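Local coordinates for putative Oleoyl-[acyl-carrier protein] thioesterase (PDB 2OWN) that probably hydrolyses the thioester bond of acyl-[acyl-carrier protein], such as the oleoyl form, to release the free fatty acid, at residues 30-35 with 184-189. Numbering follows the deposited sequence.
Sequences TLTTLI and YFDWLV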
ATOM      1  N   THR B  30      -7.632   1.912   5.389  1.00 31.67           N
ATOM      2  CA  THR B  30      -8.387   2.046   4.153  1.00 31.84           C
ATOM      3  C   THR B  30      -9.109   0.718   3.880  1.00 33.04           C
ATOM      4  O   THR B  30      -8.789  -0.308   4.516  1.00 29.71           O
ATOM      5  CB  THR B  30      -7.463   2.316   2.952  1.00 31.57           C
ATOM      6  OG1 THR B  30      -6.601   1.191   2.758  1.00 30.29           O
ATOM      7  CG2 THR B  30      -6.615   3.596   3.166  1.00 30.20           C
ATOM      8  N   LEU B  31     -10.063   0.742   2.943  1.00 33.07           N
ATOM      9  CA  LEU B  31     -10.767  -0.488   2.491  1.00 33.40           C
ATOM     10  C   LEU B  31      -9.797  -1.471   1.831  1.00 32.24           C
ATOM     11  O   LEU B  31      -9.987  -2.685   1.958  1.00 31.71           O
ATOM     12  CB  LEU B  31     -11.951  -0.206   1.529  1.00 34.08           C
ATOM     13  CG  LEU B  31     -13.251   0.247   2.166  1.00 37.69           C
ATOM     14  CD1 LEU B  31     -14.249   0.776   1.126  1.00 34.06           C
ATOM     15  CD2 LEU B  31     -13.850  -0.909   2.980  1.00 34.09           C
ATOM     16  N   THR B  32      -8.806  -0.934   1.098  1.00 33.06           N
ATOM     17  CA  THR B  32      -7.723  -1.715   0.458  1.00 32.15           C
ATOM     18  C   THR B  32      -7.024  -2.540   1.557  1.00 31.68           C
ATOM     19  O   THR B  32      -6.945  -3.763   1.425  1.00 29.15           O
ATOM     20  CB  THR B  32      -6.735  -0.816  -0.297  1.00 33.26           C
ATOM     21  OG1 THR B  32      -7.468   0.005  -1.219  1.00 33.81           O
ATOM     22  CG2 THR B  32      -5.687  -1.640  -1.051  1.00 33.03           C
ATOM     23  N   THR B  33      -6.631  -1.871   2.653  1.00 29.86           N
ATOM     24  CA  THR B  33      -6.004  -2.535   3.830  1.00 30.84           C
ATOM     25  C   THR B  33      -6.912  -3.583   4.491  1.00 30.58           C
ATOM     26  O   THR B  33      -6.422  -4.649   4.849  1.00 30.63           O
ATOM     27  CB  THR B  33      -5.547  -1.525   4.901  1.00 31.56           C
ATOM     28  OG1 THR B  33      -4.483  -0.762   4.348  1.00 28.25           O
ATOM     29  CG2 THR B  33      -5.059  -2.214   6.233  1.00 30.50           C
ATOM     30  N   LEU B  34      -8.209  -3.259   4.635  1.00 32.46           N
ATOM     31  CA  LEU B  34      -9.211  -4.158   5.260  1.00 32.42           C
ATOM     32  C   LEU B  34      -9.282  -5.490   4.510  1.00 32.19           C
ATOM     33  O   LEU B  34      -9.188  -6.546   5.147  1.00 32.23           O
ATOM     34  CB  LEU B  34     -10.603  -3.519   5.340  1.00 33.10           C
ATOM     35  CG  LEU B  34     -11.649  -4.248   6.195  1.00 34.39           C
ATOM     36  CD1 LEU B  34     -11.242  -4.195   7.661  1.00 35.15           C
ATOM     37  CD2 LEU B  34     -13.018  -3.635   6.014  1.00 31.66           C
ATOM     38  N   ILE B  35      -9.404  -5.426   3.177  1.00 31.59           N
ATOM     39  CA  ILE B  35      -9.409  -6.643   2.314  1.00 31.85           C
ATOM     40  C   ILE B  35      -8.023  -7.310   2.326  1.00 31.51           C
ATOM     41  O   ILE B  35      -7.953  -8.547   2.380  1.00 31.82           O
ATOM     42  CB  ILE B  35      -9.896  -6.347   0.861  1.00 31.70           C
ATOM     43  CG1 ILE B  35     -11.351  -5.867   0.870  1.00 36.68           C
ATOM     44  CG2 ILE B  35      -9.773  -7.566  -0.053  1.00 32.08           C
ATOM     45  CD1 ILE B  35     -12.380  -6.840   1.442  1.00 38.78           C
ATOM     46  N   TYR B 184      -8.757  -2.255  -6.290  1.00 31.78           N
ATOM     47  CA  TYR B 184      -9.989  -1.678  -6.877  1.00 32.23           C
ATOM     48  C   TYR B 184     -10.532  -0.580  -5.932  1.00 31.63           C
ATOM     49  O   TYR B 184     -11.014   0.433  -6.431  1.00 31.32           O
ATOM     50  CB  TYR B 184     -11.079  -2.723  -7.146  1.00 33.49           C
ATOM     51  CG  TYR B 184     -10.903  -3.672  -8.331  1.00 33.15           C
ATOM     52  CD1 TYR B 184      -9.811  -4.563  -8.425  1.00 38.70           C
ATOM     53  CD2 TYR B 184     -11.914  -3.778  -9.318  1.00 39.05           C
ATOM     54  CE1 TYR B 184      -9.689  -5.495  -9.518  1.00 38.83           C
ATOM     55  CE2 TYR B 184     -11.801  -4.704 -10.414  1.00 38.81           C
ATOM     56  CZ  TYR B 184     -10.689  -5.556 -10.496  1.00 35.41           C
ATOM     57  OH  TYR B 184     -10.576  -6.436 -11.542  1.00 35.43           O
ATOM     58  N   PHE B 185     -10.422  -0.782  -4.600  1.00 31.90           N
ATOM     59  CA  PHE B 185     -10.822   0.231  -3.579  1.00 33.10           C
ATOM     60  C   PHE B 185     -10.050   1.551  -3.671  1.00 33.28           C
ATOM     61  O   PHE B 185     -10.589   2.590  -3.267  1.00 32.06           O
ATOM     62  CB  PHE B 185     -10.812  -0.328  -2.147  1.00 35.26           C
ATOM     63  CG  PHE B 185     -11.903  -1.319  -1.901  1.00 37.07           C
ATOM     64  CD1 PHE B 185     -13.215  -0.854  -1.661  1.00 45.17           C
ATOM     65  CD2 PHE B 185     -11.655  -2.698  -1.908  1.00 40.33           C
ATOM     66  CE1 PHE B 185     -14.284  -1.760  -1.430  1.00 44.65           C
ATOM     67  CE2 PHE B 185     -12.718  -3.624  -1.665  1.00 45.09           C
ATOM     68  CZ  PHE B 185     -14.033  -3.152  -1.436  1.00 44.04           C
ATOM     69  N   ASP B 186      -8.802   1.505  -4.172  1.00 33.33           N
ATOM     70  CA  ASP B 186      -7.988   2.715  -4.423  1.00 33.05           C
ATOM     71  C   ASP B 186      -8.705   3.594  -5.454  1.00 31.45           C
ATOM     72  O   ASP B 186      -8.788   4.793  -5.258  1.00 31.29           O
ATOM     73  CB  ASP B 186      -6.586   2.428  -5.011  1.00 33.72           C
ATOM     74  CG  ASP B 186      -5.702   1.527  -4.128  1.00 36.96           C
ATOM     75  OD1 ASP B 186      -5.927   1.415  -2.909  1.00 37.26           O
ATOM     76  OD2 ASP B 186      -4.750   0.939  -4.684  1.00 42.08           O
ATOM     77  N   TRP B 187      -9.245   2.965  -6.509  1.00 29.42           N
ATOM     78  CA  TRP B 187      -9.948   3.662  -7.605  1.00 30.87           C
ATOM     79  C   TRP B 187     -11.345   4.091  -7.169  1.00 31.62           C
ATOM     80  O   TRP B 187     -11.724   5.238  -7.405  1.00 33.97           O
ATOM     81  CB  TRP B 187     -10.049   2.812  -8.897  1.00 31.46           C
ATOM     82  CG  TRP B 187      -8.776   2.130  -9.285  1.00 30.51           C
ATOM     83  CD1 TRP B 187      -7.521   2.640  -9.177  1.00 32.50           C
ATOM     84  CD2 TRP B 187      -8.644   0.854  -9.911  1.00 30.48           C
ATOM     85  NE1 TRP B 187      -6.607   1.745  -9.632  1.00 32.81           N
ATOM     86  CE2 TRP B 187      -7.255   0.635 -10.106  1.00 33.24           C
ATOM     87  CE3 TRP B 187      -9.564  -0.141 -10.319  1.00 31.47           C
ATOM     88  CZ2 TRP B 187      -6.743  -0.557 -10.692  1.00 34.40           C
ATOM     89  CZ3 TRP B 187      -9.064  -1.340 -10.908  1.00 32.17           C
ATOM     90  CH2 TRP B 187      -7.656  -1.527 -11.088  1.00 32.73           C
ATOM     91  N   LEU B 188     -12.094   3.157  -6.559  1.00 31.69           N
ATOM     92  CA  LEU B 188     -13.479   3.370  -6.060  1.00 31.64           C
ATOM     93  C   LEU B 188     -13.604   4.528  -5.073  1.00 31.92           C
ATOM     94  O   LEU B 188     -14.403   5.438  -5.291  1.00 29.79           O
ATOM     95  CB  LEU B 188     -14.029   2.092  -5.395  1.00 31.62           C
ATOM     96  CG  LEU B 188     -14.288   0.873  -6.296  1.00 32.35           C
ATOM     97  CD1 LEU B 188     -14.361  -0.442  -5.498  1.00 31.12           C
ATOM     98  CD2 LEU B 188     -15.542   1.078  -7.136  1.00 30.33           C
ATOM     99  N   VAL B 189     -12.780   4.488  -4.021  1.00 33.65           N
ATOM    100  CA  VAL B 189     -12.781   5.517  -2.957  1.00 33.62           C
ATOM    101  C   VAL B 189     -12.245   6.857  -3.478  1.00 33.46           C
ATOM    102  O   VAL B 189     -12.853   7.887  -3.181  1.00 33.13           O
ATOM    103  CB  VAL B 189     -12.052   5.038  -1.663  1.00 33.64           C
ATOM    104  CG1 VAL B 189     -12.054   6.126  -0.588  1.00 34.62           C
ATOM    105  CG2 VAL B 189     -12.734   3.768  -1.137  1.00 31.22           C
TER
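L31 CB lies over one face of the F185 ring, 3.6 Å from F185 CG, and L31 CD1 comes within 3.4 Å of F185 CD1. With CG of F185 anti to its carbonyl carbon (chi1 -70°), the ring extends into the space between the helices, where I35 approaches it obliquely, from the same side as L31. I35 CG1 comes within 3.7 Å of F185 CE2. V189 widens the apolar patch, its CG2 standing 4.0 Å from L31 CD1. Beyond the ring the contact turns polar. T32 OG1 passes F185 CB and donates a 2.7 Å hydrogen bond to D186 OD1 from 40° above the carboxylate plane. A182 O is bonded to the same hydroxyl, whose single proton is probably shared between the two acceptors, while D186 OD2 is held by H183 ND1. A valine in place of T32 would probably leave D186 OD1 and A182 O without the hydroxyl that both meet, and the carboxylate freer to turn. The principle illustrated is that of paired hot-dog domains: the N-terminal turn of helix 31-48 and most of helix 184-191, one from each domain, run nearly antiparallel (154°) with segment axes 9.1 Å apart. Beneath them the antiparallel strands 61-72 and 200-209 supply I72, L202 and V205 around L31 and V207 against F185, while F171 of the second subunit packs on T32, D186 and V189.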